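Local atomic coordinates of dimethyl-sulfide monooxygenase (Hyphomicrobium sulfonivorans, PDB entry 6AK1), a protein that oxidises dimethyl sulfide to methanethiol and formaldehyde, using oxygen, NADH and an FMN cofactor, as the large subunit of a two-component flavin monooxygenase. Residues Asn8-Asp11 with Ser16-Ser19; Gly21-Pro26 with Leu74-Gln79; Leu36-Asn41 with Ala399-Ser404; Cys53-Asp58 with Gly243-Thr248; Glu298-Ala303 with Arg362-Leu367. All coordinates share one frame; numbering follows the deposited sequence.

In the fold
All five contacts belong to the TIM barrel of a luciferase-like monooxygenase. Contact 4 spans the barrel interior between strands 53-57 and 243-246, about 3 Å from the centre of the chain. Contact 1, centred about 9 Å away, starts on the neighbouring strand 6-12. Contacts 2 and 5, centres about 11 Å apart, lie farther out, each about 22 Å from the chain centre, and touch through His25 and Glu298. Contact 3 joins the helices that follow strands 6-12 and 393-397, which pair to close the barrel; along the chain its segments enclose contacts 4 and 5. The loop after strand 6-12 thus links contacts 1 and 2 from core to periphery.

Contact 1 of 5, residues Asn8-Asp11 with Ser16-Ser19; sequences NAFD and SHQS
His17 reaches back over the side chain of Phe10 on strand 6-12. At CB the chain turns so that CG stands opposite the backbone N (chi1 -176°), which carries the imidazole toward the strand it has just left. His17 ND1 is 2.7 Å from a water that in turn donates to Phe10 O, so a single water bridges ring and strand backbone. CE1, at the tip, is the main point of touch: it lies over one face of the Phe10 ring, displaced toward the rim, with His17 CE1 3.3 Å from Phe10 CE2. The same His17 CE1 passes 3.4 Å from Asp11 O. His17 NE2 follows alongside, 3.6 Å from Phe10 CZ. The rings of Phe10 and His17 are inclined to each other at 48°, an oblique pairing. Gln18 adds a second layer: its CG sits 3.9 Å above the centre of the His17 imidazole, while Gln18 OE1 comes to 3.8 Å from Phe10 CE2. The loop is held from outside as well, through a hydrogen bond from Gln79 NE2 to His17 O. Two residues linked to FMN binding by similarity are near: the side chains of Phe10 and Thr104 are about 7 Å apart, those of His17 and Asp58 about 8 Å. A loop folding back over the interior side chains of its own strand, near the cofactor site, fits the TIM barrel of the luciferase-like monooxygenases.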
# COMPACT_ATOMS: atom_id res chain seq x y z
N ASN A 8 -8.87 5.30 -3.16
CA ASN A 8 -8.34 4.59 -2.01
C ASN A 8 -8.12 5.56 -0.86
O ASN A 8 -7.68 6.70 -1.08
CB ASN A 8 -7.00 3.90 -2.31
CG ASN A 8 -7.10 2.78 -3.32
OD1 ASN A 8 -8.17 2.24 -3.59
ND2 ASN A 8 -5.95 2.39 -3.85
N ALA A 9 -8.38 5.10 0.36
CA ALA A 9 -7.96 5.84 1.55
C ALA A 9 -6.60 5.32 1.99
O ALA A 9 -6.40 4.11 2.15
CB ALA A 9 -8.98 5.72 2.69
N PHE A 10 -5.66 6.24 2.17
CA PHE A 10 -4.33 5.94 2.66
C PHE A 10 -4.31 6.22 4.16
O PHE A 10 -4.67 7.33 4.60
CB PHE A 10 -3.32 6.81 1.89
CG PHE A 10 -1.88 6.41 2.05
CD1 PHE A 10 -1.48 5.08 2.00
CD2 PHE A 10 -0.90 7.39 2.20
CE1 PHE A 10 -0.14 4.74 2.13
CE2 PHE A 10 0.45 7.06 2.33
CZ PHE A 10 0.83 5.73 2.30
N ASP A 11 -3.92 5.22 4.95
CA ASP A 11 -3.88 5.34 6.40
C ASP A 11 -2.70 4.50 6.91
O ASP A 11 -1.98 3.88 6.13
CB ASP A 11 -5.22 4.91 7.02
CG ASP A 11 -5.53 5.64 8.35
OD1 ASP A 11 -4.63 5.90 9.17
OD2 ASP A 11 -6.71 5.93 8.60
N SER A 16 0.49 10.31 13.48
CA SER A 16 0.93 11.19 12.40
C SER A 16 1.54 10.36 11.27
O SER A 16 2.58 9.72 11.46
CB SER A 16 1.93 12.22 12.92
OG SER A 16 1.34 13.10 13.87
N HIS A 17 0.90 10.38 10.11
CA HIS A 17 1.28 9.54 8.99
C HIS A 17 2.00 10.35 7.93
O HIS A 17 3.22 10.26 7.77
CB HIS A 17 0.04 8.86 8.40
CG HIS A 17 0.34 7.89 7.29
ND1 HIS A 17 -0.63 7.48 6.39
CD2 HIS A 17 1.48 7.25 6.94
CE1 HIS A 17 -0.09 6.63 5.53
NE2 HIS A 17 1.19 6.48 5.84
N GLN A 18 1.24 11.14 7.18
CA GLN A 18 1.79 12.04 6.16
C GLN A 18 1.76 13.51 6.59
O GLN A 18 2.29 14.35 5.85
CB GLN A 18 1.03 11.86 4.84
CG GLN A 18 1.08 10.45 4.27
CD GLN A 18 2.48 10.03 3.81
OE1 GLN A 18 3.04 9.04 4.28
NE2 GLN A 18 3.05 10.79 2.88
N SER A 19 1.18 13.83 7.75
CA SER A 19 1.05 15.21 8.22
C SER A 19 1.51 15.33 9.66
O SER A 19 1.29 14.42 10.47
CB SER A 19 -0.40 15.71 8.12
OG SER A 19 -0.79 15.86 6.77
O HOH W 1 -2.57 8.91 5.23

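Contact 2 of 5, residues Gly21-Pro26 with Leu74-Gln79; sequences GTWRHP and LRDADQ
A Schellman motif ends helix 71-75, and within it Asp76, the first residue to leave helical geometry, offers its carboxylate to Gly21 and Trp23 in the loop after strand 6-12. The strongest link is from Trp23 NE1 to Asp76 OD1, a hydrogen bond of 2.7 Å with an N-H...O angle of 150°. The oxygen lies almost in the indole plane, at the ring edge, whereas the N-H meets the carboxylate from above, 43° out of its plane. Gly21 N adds two weak bonds, each 3.0 Å long, to Asp76 OD1 and OD2, so that its N-H is shared between both oxygens. OD1 thus takes one firm and one weak donor, which probably limits how the carboxylate turns. Replacing Asp76 by an alanine would probably leave Trp23 NE1 and Gly21 N without their acceptor and the indole less firmly fixed. Asp76 OD2 also approaches Asp78 OD1 to 2.7 Å, close enough that one of the two acids probably holds a proton. The backbone joins in, with Asp76 O accepting from Ser16 OG. Ala77 is the C-prime residue of the motif, with positive phi, and its N bonds weakly to Leu74 O. On the loop side, Arg24 CG covers one face of the Trp23 ring, lying 3.6 Å above its centre.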
# COMPACT_ATOMS: atom_id res chain seq x y z
N GLY A 21 1.61 17.41 13.38
CA GLY A 21 0.88 18.31 14.24
C GLY A 21 -0.63 18.38 14.05
O GLY A 21 -1.34 18.76 15.00
N THR A 22 -1.16 18.01 12.88
CA THR A 22 -2.60 18.12 12.64
C THR A 22 -3.45 17.14 13.45
O THR A 22 -4.68 17.28 13.46
CB THR A 22 -2.90 17.93 11.15
OG1 THR A 22 -2.37 16.68 10.71
CG2 THR A 22 -2.29 19.07 10.31
N TRP A 23 -2.84 16.16 14.14
CA TRP A 23 -3.59 15.35 15.08
C TRP A 23 -4.11 16.17 16.25
O TRP A 23 -5.01 15.73 16.96
CB TRP A 23 -2.72 14.21 15.62
CG TRP A 23 -1.55 14.68 16.42
CD1 TRP A 23 -0.30 15.01 15.95
CD2 TRP A 23 -1.51 14.88 17.84
NE1 TRP A 23 0.52 15.38 17.00
CE2 TRP A 23 -0.20 15.32 18.16
CE3 TRP A 23 -2.45 14.72 18.87
CZ2 TRP A 23 0.18 15.60 19.48
CZ3 TRP A 23 -2.06 15.00 20.17
CH2 TRP A 23 -0.75 15.44 20.46
N ARG A 24 -3.53 17.34 16.47
CA ARG A 24 -3.98 18.23 17.53
C ARG A 24 -5.30 18.90 17.20
O ARG A 24 -5.95 19.42 18.11
CB ARG A 24 -2.91 19.30 17.79
CG ARG A 24 -1.56 18.72 18.15
CD ARG A 24 -0.50 19.79 18.06
NE ARG A 24 -0.71 20.80 19.08
CZ ARG A 24 -0.44 22.09 18.92
NH1 ARG A 24 0.05 22.51 17.76
NH2 ARG A 24 -0.64 22.94 19.92
N HIS A 25 -5.70 18.93 15.93
CA HIS A 25 -6.93 19.62 15.58
C HIS A 25 -8.11 18.99 16.33
O HIS A 25 -8.14 17.77 16.53
CB HIS A 25 -7.17 19.55 14.07
CG HIS A 25 -8.27 20.45 13.60
ND1 HIS A 25 -9.59 20.08 13.58
CD2 HIS A 25 -8.24 21.73 13.15
CE1 HIS A 25 -10.33 21.07 13.12
NE2 HIS A 25 -9.53 22.09 12.86
N PRO A 26 -9.08 19.79 16.77
CA PRO A 26 -10.23 19.22 17.50
C PRO A 26 -10.99 18.14 16.73
O PRO A 26 -11.55 17.24 17.36
CB PRO A 26 -11.11 20.45 17.77
CG PRO A 26 -10.12 21.63 17.79
CD PRO A 26 -9.11 21.27 16.73
N LEU A 74 8.67 11.02 18.59
CA LEU A 74 7.79 10.66 19.71
C LEU A 74 6.91 11.83 20.13
O LEU A 74 5.73 11.64 20.47
CB LEU A 74 8.63 10.18 20.90
CG LEU A 74 9.27 8.80 20.75
CD1 LEU A 74 10.43 8.61 21.76
CD2 LEU A 74 8.22 7.68 20.90
N ARG A 75 7.45 13.05 20.12
CA ARG A 75 6.70 14.20 20.63
C ARG A 75 5.50 14.52 19.74
O ARG A 75 4.45 14.93 20.25
CB ARG A 75 7.61 15.42 20.77
CG ARG A 75 8.59 15.30 21.93
CD ARG A 75 9.57 16.50 22.01
NE ARG A 75 8.88 17.78 22.25
CZ ARG A 75 8.51 18.19 23.46
NH1 ARG A 75 8.74 17.43 24.52
NH2 ARG A 75 7.88 19.36 23.60
N ASP A 76 5.63 14.35 18.43
CA ASP A 76 4.53 14.57 17.51
C ASP A 76 3.92 13.26 16.99
O ASP A 76 3.11 13.29 16.06
CB ASP A 76 5.02 15.45 16.35
CG ASP A 76 3.89 15.91 15.44
OD1 ASP A 76 2.86 16.37 15.96
OD2 ASP A 76 4.03 15.77 14.21
N ALA A 77 4.30 12.12 17.57
CA ALA A 77 3.73 10.82 17.21
C ALA A 77 3.86 10.53 15.72
O ALA A 77 2.94 10.00 15.09
CB ALA A 77 2.27 10.71 17.65
N ASP A 78 5.03 10.85 15.16
CA ASP A 78 5.32 10.69 13.73
C ASP A 78 5.69 9.23 13.45
O ASP A 78 6.86 8.83 13.51
CB ASP A 78 6.42 11.65 13.29
CG ASP A 78 6.08 13.09 13.62
OD1 ASP A 78 5.12 13.63 13.02
OD2 ASP A 78 6.73 13.66 14.52
N GLN A 79 4.65 8.44 13.14
CA GLN A 79 4.72 7.01 12.84
C GLN A 79 5.30 6.20 14.01
O GLN A 79 5.75 5.07 13.83
CB GLN A 79 5.49 6.76 11.54
CG GLN A 79 4.81 7.45 10.33
CD GLN A 79 5.37 7.02 8.97
OE1 GLN A 79 6.06 6.00 8.86
NE2 GLN A 79 5.08 7.81 7.93

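Contact 3 of 5, residues Leu36-Asn41 with Ala399-Ser404; sequences LEYWTN and AVTPGS
Tyr38 on helix 36-48 meets Thr401 just before helix 403-418, where the TIM barrel closes between its first and last strands. The tight part is small and polar: Tyr38 OH and Thr401 OG1 approach to 2.7 Å, probably as a hydrogen bond, although the threonine proton has another acceptor within reach. The threonine oxygen lies at the ring edge, near its plane. Thr401 CG2 supports the same phenol oxygen at 3.5 Å from Tyr38 OH, and the two side chains cross at about a right angle. Tyr38 OH has a stronger partner on the inner side, Asp11 OD2 of strand 6-12, at 2.6 Å from Tyr38 OH; a buried phenol oxygen thus ties helix and strand together beside the loop. The ring reaches this junction because CG stands away from the backbone N, beside the carbonyl carbon (chi1 168°). A phenylalanine here would probably leave Asp11 OD2 without its phenol partner and deprive Thr401 OG1 of this polar neighbour. Toward the outer side the segments separate: neither Pro402, partly exposed after a cis peptide bond, nor the exposed Asn41 makes a close approach across the contact. Within the helix the packing is close again: the ring of Trp39 lies under its neighbour, with Tyr38 CD2 3.5 Å above the centre of the indole.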
# COMPACT_ATOMS: atom_id res chain seq x y z
N LEU A 36 -10.38 0.05 18.38
CA LEU A 36 -11.03 -0.75 17.35
C LEU A 36 -12.13 0.04 16.64
O LEU A 36 -12.29 -0.11 15.43
CB LEU A 36 -11.61 -2.04 17.97
CG LEU A 36 -12.00 -3.17 17.02
CD1 LEU A 36 -10.97 -3.33 15.93
CD2 LEU A 36 -12.13 -4.49 17.78
N GLU A 37 -12.84 0.92 17.37
CA GLU A 37 -13.95 1.67 16.79
C GLU A 37 -13.50 2.65 15.72
O GLU A 37 -14.27 2.94 14.80
CB GLU A 37 -14.73 2.44 17.87
CG GLU A 37 -15.45 1.55 18.89
CD GLU A 37 -14.52 0.96 19.96
OE1 GLU A 37 -13.36 1.42 20.10
OE2 GLU A 37 -14.95 0.01 20.67
N TYR A 38 -12.28 3.20 15.81
CA TYR A 38 -11.80 4.07 14.74
C TYR A 38 -11.76 3.31 13.42
O TYR A 38 -12.23 3.80 12.39
CB TYR A 38 -10.40 4.64 15.06
CG TYR A 38 -9.73 5.30 13.87
CD1 TYR A 38 -9.98 6.63 13.54
CD2 TYR A 38 -8.86 4.57 13.04
CE1 TYR A 38 -9.38 7.23 12.44
CE2 TYR A 38 -8.27 5.16 11.93
CZ TYR A 38 -8.54 6.49 11.64
OH TYR A 38 -7.93 7.08 10.56
N TRP A 39 -11.23 2.09 13.44
CA TRP A 39 -11.06 1.34 12.21
C TRP A 39 -12.39 0.83 11.65
O TRP A 39 -12.60 0.89 10.43
CB TRP A 39 -10.07 0.20 12.44
CG TRP A 39 -8.73 0.77 12.78
CD1 TRP A 39 -8.17 0.88 14.02
CD2 TRP A 39 -7.79 1.35 11.86
NE1 TRP A 39 -6.94 1.49 13.92
CE2 TRP A 39 -6.68 1.78 12.60
CE3 TRP A 39 -7.79 1.57 10.46
CZ2 TRP A 39 -5.57 2.41 12.01
CZ3 TRP A 39 -6.68 2.18 9.87
CH2 TRP A 39 -5.59 2.59 10.64
N THR A 40 -13.29 0.34 12.50
CA THR A 40 -14.57 -0.13 11.97
C THR A 40 -15.41 1.02 11.44
O THR A 40 -16.08 0.88 10.40
CB THR A 40 -15.35 -0.95 13.02
OG1 THR A 40 -15.59 -0.16 14.20
CG2 THR A 40 -14.56 -2.17 13.41
N ASN A 41 -15.40 2.17 12.12
CA ASN A 41 -16.07 3.36 11.58
C ASN A 41 -15.44 3.81 10.26
O ASN A 41 -16.15 4.21 9.34
CB ASN A 41 -16.01 4.52 12.58
CG ASN A 41 -16.88 4.30 13.79
OD1 ASN A 41 -17.84 3.52 13.75
ND2 ASN A 41 -16.57 5.00 14.87
N ALA A 399 -5.00 14.90 6.31
CA ALA A 399 -4.48 15.88 7.26
C ALA A 399 -5.15 15.70 8.61
O ALA A 399 -4.48 15.67 9.65
CB ALA A 399 -4.70 17.30 6.75
N VAL A 400 -6.48 15.59 8.60
CA VAL A 400 -7.25 15.18 9.77
C VAL A 400 -8.09 13.98 9.37
O VAL A 400 -8.51 13.86 8.21
CB VAL A 400 -8.14 16.31 10.33
CG1 VAL A 400 -7.30 17.53 10.70
CG2 VAL A 400 -9.22 16.69 9.35
N THR A 401 -8.31 13.09 10.31
CA THR A 401 -9.06 11.88 10.05
C THR A 401 -10.11 11.76 11.14
O THR A 401 -9.81 12.07 12.29
CB THR A 401 -8.12 10.63 9.99
OG1 THR A 401 -8.89 9.44 9.77
CG2 THR A 401 -7.33 10.50 11.26
N PRO A 402 -11.33 11.33 10.79
CA PRO A 402 -11.76 10.85 9.48
C PRO A 402 -12.26 11.92 8.53
O PRO A 402 -12.76 11.53 7.47
CB PRO A 402 -12.94 9.94 9.82
CG PRO A 402 -13.61 10.72 10.92
CD PRO A 402 -12.43 11.18 11.78
N GLY A 403 -12.16 13.20 8.92
CA GLY A 403 -12.78 14.25 8.13
C GLY A 403 -12.28 14.30 6.69
O GLY A 403 -13.03 14.66 5.78
N SER A 404 -11.01 13.92 6.47
CA SER A 404 -10.45 13.97 5.13
C SER A 404 -11.23 13.06 4.18
O SER A 404 -11.54 13.46 3.05
CB SER A 404 -8.98 13.57 5.16
OG SER A 404 -8.60 12.94 3.95

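Contact 4 of 5, residues Cys53-Asp58 with Gly243-Thr248; sequences CLFIAD and GMFILT
Phe55 N bonds to Ala9 O, and Phe55 O accepts from Asp11 N, so that both backbone groups of this residue join strand 6-12 along one edge of strand 53-57 in the parallel sheet of the TIM barrel. With the strand thus held, its phenyl ring points into the barrel and meets Phe245 from strand 243-246 on the far wall. The CA atoms of Phe55 and Phe245 are 10.0 Å apart, a distance that the side chains close between them. In both, CG lies opposite the backbone N (chi1 -168° in Phe55 and 180° in Phe245), which extends each ring inward. The touch is narrow: Phe55 CZ comes to 3.8 Å from Phe245 CD2, and Phe55 CE1 stands a little farther, at 4.2 Å from the same Phe245 CD2. The planes of the Phe55 and Phe245 rings are tilted 59° against each other, with centroids 5.2 Å apart, and the rings meet at a slant. Around them an aromatic cluster fills the middle of the barrel: Phe225 lies with its ring nearly parallel to that of Phe55, while Leu280 packs on Phe245. The FMN site is probably close by. Thr104, assigned to it by similarity, bonds through OG1 to Ile56 O, and Asp58, assigned likewise, lies in the same segment, three residues after Phe55. Phe10 completes the cluster, meeting Phe245 edge-to-face, with Phe10 CZ set against Phe245 CE2.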
# COMPACT_ATOMS: atom_id res chain seq x y z
N CYS A 53 -10.65 0.83 -1.67
CA CYS A 53 -9.69 0.15 -0.82
C CYS A 53 -9.22 1.05 0.31
O CYS A 53 -9.06 2.26 0.12
CB CYS A 53 -8.50 -0.36 -1.67
SG CYS A 53 -7.33 -1.43 -0.80
N LEU A 54 -8.99 0.45 1.49
CA LEU A 54 -8.24 1.08 2.58
C LEU A 54 -6.80 0.58 2.53
O LEU A 54 -6.53 -0.60 2.78
CB LEU A 54 -8.88 0.78 3.93
CG LEU A 54 -8.17 1.29 5.19
CD1 LEU A 54 -8.19 2.82 5.31
CD2 LEU A 54 -8.78 0.66 6.44
N PHE A 55 -5.88 1.46 2.20
CA PHE A 55 -4.47 1.12 2.02
C PHE A 55 -3.76 1.46 3.33
O PHE A 55 -3.61 2.64 3.67
CB PHE A 55 -3.91 1.90 0.84
CG PHE A 55 -2.56 1.46 0.35
CD1 PHE A 55 -1.45 1.51 1.17
CD2 PHE A 55 -2.41 1.03 -0.95
CE1 PHE A 55 -0.20 1.13 0.72
CE2 PHE A 55 -1.15 0.65 -1.43
CZ PHE A 55 -0.04 0.70 -0.59
N ILE A 56 -3.33 0.44 4.07
CA ILE A 56 -2.76 0.62 5.40
C ILE A 56 -1.25 0.45 5.30
O ILE A 56 -0.75 -0.66 5.08
CB ILE A 56 -3.38 -0.34 6.42
CG1 ILE A 56 -4.90 -0.20 6.43
CG2 ILE A 56 -2.85 -0.04 7.84
CD1 ILE A 56 -5.60 -1.22 7.30
N ALA A 57 -0.51 1.54 5.50
CA ALA A 57 0.95 1.52 5.51
C ALA A 57 1.47 0.96 6.83
O ALA A 57 0.72 0.74 7.79
CB ALA A 57 1.51 2.93 5.27
N ASP A 58 2.78 0.72 6.89
CA ASP A 58 3.39 0.16 8.09
C ASP A 58 4.89 0.41 8.07
O ASP A 58 5.50 0.51 7.00
CB ASP A 58 3.12 -1.35 8.21
CG ASP A 58 3.44 -1.89 9.60
OD1 ASP A 58 3.16 -1.17 10.60
OD2 ASP A 58 3.97 -3.02 9.70
N GLY A 243 -1.32 -3.33 -8.42
CA GLY A 243 -1.50 -1.92 -8.13
C GLY A 243 -0.14 -1.34 -7.79
O GLY A 243 0.61 -1.95 -7.02
N MET A 244 0.22 -0.20 -8.38
CA MET A 244 1.51 0.41 -8.10
C MET A 244 1.29 1.79 -7.50
O MET A 244 0.54 2.60 -8.05
CB MET A 244 2.38 0.51 -9.36
CG MET A 244 3.86 0.61 -9.02
SD MET A 244 4.91 0.64 -10.48
CE MET A 244 4.61 -1.01 -11.12
N PHE A 245 1.94 2.04 -6.37
CA PHE A 245 1.74 3.24 -5.56
C PHE A 245 2.94 4.16 -5.82
O PHE A 245 4.07 3.82 -5.48
CB PHE A 245 1.59 2.85 -4.09
CG PHE A 245 1.39 4.00 -3.15
CD1 PHE A 245 0.88 5.23 -3.59
CD2 PHE A 245 1.71 3.86 -1.81
CE1 PHE A 245 0.68 6.29 -2.69
CE2 PHE A 245 1.52 4.91 -0.91
CZ PHE A 245 1.00 6.13 -1.36
N ILE A 246 2.69 5.31 -6.46
CA ILE A 246 3.76 6.19 -6.90
C ILE A 246 3.70 7.52 -6.17
O ILE A 246 2.66 7.94 -5.66
CB ILE A 246 3.75 6.42 -8.42
CG1 ILE A 246 2.47 7.14 -8.85
CG2 ILE A 246 3.94 5.12 -9.18
CD1 ILE A 246 2.55 7.70 -10.26
N LEU A 247 4.84 8.19 -6.14
CA LEU A 247 4.97 9.53 -5.60
C LEU A 247 5.35 10.45 -6.75
O LEU A 247 6.45 10.35 -7.30
CB LEU A 247 6.03 9.55 -4.50
CG LEU A 247 6.28 10.90 -3.83
CD1 LEU A 247 4.98 11.43 -3.28
CD2 LEU A 247 7.32 10.74 -2.72
N THR A 248 4.43 11.33 -7.16
CA THR A 248 4.71 12.28 -8.23
C THR A 248 4.24 13.68 -7.83
O THR A 248 3.17 13.83 -7.23
CB THR A 248 4.07 11.85 -9.56
OG1 THR A 248 4.23 12.90 -10.52
CG2 THR A 248 2.59 11.52 -9.38

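Contact 5 of 5, residues Glu298-Ala303 with Arg362-Leu367; sequences EYLSYA and RCIGGL
Ile364 sends CG1 out opposite its carbonyl carbon and continues straight (chi2 176°), which drives CD1 between Tyr299 and Leu300 at the end of helix 289-300. This apolar contact lies on the periphery of the TIM barrel, where that helix meets the loop leading from helix 355-362 to strand 370-372. CD1 of Ile364 rests 3.5 Å from Tyr299 CB, at the edge of the tyrosine ring and near its plane; the ring itself leads away from the loop and meets His25 edge-to-face. On the other partner Leu300 CD2 packs alongside the isoleucine, 3.7 Å from Ile364 CD1 and 3.8 Å from Ile364 CG1. The leucine is turned there by its first torsion (chi1 -79°), which places CG beside the backbone N and swings CD2 toward Ile364. After the helix the chain makes a type I turn from Leu300 to Ala303, closed by the Ala303 N to Leu300 O bond of 2.9 Å, and Ala303 is thereby set against Cys363. The side-chain contacts between the segments are apolar; Cys363 also pairs through its main chain with Ala20 of the loop after strand 6-12, and Ile364 packs on Thr22 of the same loop. At the turn the fit is close: Ala303 CB presses to 3.5 Å from Cys363 CB, tighter than a usual carbon contact, with Cys363 SG at 3.6 Å from the same Ala303 CB.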
# COMPACT_ATOMS: atom_id res chain seq x y z
N GLU A 298 -6.36 26.69 8.75
CA GLU A 298 -6.72 26.25 10.10
C GLU A 298 -5.92 25.01 10.50
O GLU A 298 -5.37 24.94 11.59
CB GLU A 298 -8.23 26.00 10.16
CG GLU A 298 -8.80 25.91 11.56
CD GLU A 298 -10.30 25.58 11.56
OE1 GLU A 298 -11.12 26.53 11.60
OE2 GLU A 298 -10.64 24.37 11.51
N TYR A 299 -5.83 24.04 9.60
CA TYR A 299 -4.98 22.88 9.85
C TYR A 299 -3.53 23.30 10.06
O TYR A 299 -2.88 22.88 11.02
CB TYR A 299 -5.10 21.88 8.69
CG TYR A 299 -6.48 21.28 8.58
CD1 TYR A 299 -7.42 21.42 9.60
CD2 TYR A 299 -6.86 20.55 7.46
CE1 TYR A 299 -8.69 20.87 9.50
CE2 TYR A 299 -8.12 20.00 7.35
CZ TYR A 299 -9.03 20.15 8.37
OH TYR A 299 -10.30 19.61 8.24
N LEU A 300 -3.01 24.17 9.17
CA LEU A 300 -1.62 24.58 9.29
C LEU A 300 -1.33 25.27 10.61
O LEU A 300 -0.19 25.21 11.09
CB LEU A 300 -1.23 25.50 8.14
CG LEU A 300 -0.92 24.87 6.80
CD1 LEU A 300 -0.30 25.92 5.86
CD2 LEU A 300 0.00 23.68 6.97
N SER A 301 -2.32 25.91 11.23
CA SER A 301 -2.03 26.55 12.51
C SER A 301 -1.69 25.54 13.60
O SER A 301 -1.09 25.92 14.61
CB SER A 301 -3.20 27.44 12.96
OG SER A 301 -4.33 26.67 13.35
N TYR A 302 -2.03 24.25 13.40
CA TYR A 302 -1.63 23.18 14.31
C TYR A 302 -0.33 22.49 13.91
O TYR A 302 0.07 21.52 14.57
CB TYR A 302 -2.74 22.13 14.43
CG TYR A 302 -3.94 22.65 15.18
CD1 TYR A 302 -4.01 22.55 16.56
CD2 TYR A 302 -4.98 23.27 14.50
CE1 TYR A 302 -5.09 23.06 17.25
CE2 TYR A 302 -6.07 23.78 15.18
CZ TYR A 302 -6.12 23.67 16.56
OH TYR A 302 -7.19 24.15 17.26
N ALA A 303 0.34 22.98 12.87
CA ALA A 303 1.50 22.27 12.33
C ALA A 303 2.60 22.14 13.37
O ALA A 303 2.80 23.03 14.20
CB ALA A 303 2.03 23.00 11.10
N ARG A 362 4.73 22.32 4.39
CA ARG A 362 4.83 20.89 4.12
C ARG A 362 4.38 20.03 5.30
O ARG A 362 4.27 18.81 5.15
CB ARG A 362 6.26 20.53 3.70
CG ARG A 362 6.77 21.27 2.44
CD ARG A 362 5.74 21.29 1.30
NE ARG A 362 5.26 19.95 1.00
CZ ARG A 362 4.10 19.68 0.41
NH1 ARG A 362 3.31 20.67 0.03
NH2 ARG A 362 3.74 18.41 0.20
N CYS A 363 4.09 20.62 6.46
CA CYS A 363 3.50 19.86 7.55
C CYS A 363 2.18 19.19 7.16
O CYS A 363 1.70 18.34 7.90
CB CYS A 363 3.28 20.74 8.78
SG CYS A 363 4.79 21.08 9.69
N ILE A 364 1.58 19.59 6.03
CA ILE A 364 0.49 18.85 5.40
C ILE A 364 0.98 18.34 4.06
O ILE A 364 1.45 19.12 3.22
CB ILE A 364 -0.75 19.73 5.19
CG1 ILE A 364 -1.37 20.12 6.53
CG2 ILE A 364 -1.76 19.00 4.30
CD1 ILE A 364 -2.53 21.07 6.38
N GLY A 365 0.87 17.04 3.84
CA GLY A 365 1.13 16.44 2.54
C GLY A 365 2.41 15.63 2.48
O GLY A 365 2.56 14.80 1.58
N GLY A 366 3.33 15.84 3.42
CA GLY A 366 4.58 15.11 3.44
C GLY A 366 5.46 15.47 2.26
O GLY A 366 5.94 16.60 2.15
N LEU A 367 5.69 14.49 1.39
CA LEU A 367 6.41 14.67 0.14
C LEU A 367 5.49 14.51 -1.07
O LEU A 367 5.98 14.40 -2.19
CB LEU A 367 7.57 13.68 0.05
CG LEU A 367 8.73 13.91 1.02
CD1 LEU A 367 9.75 12.76 0.94
CD2 LEU A 367 9.38 15.24 0.70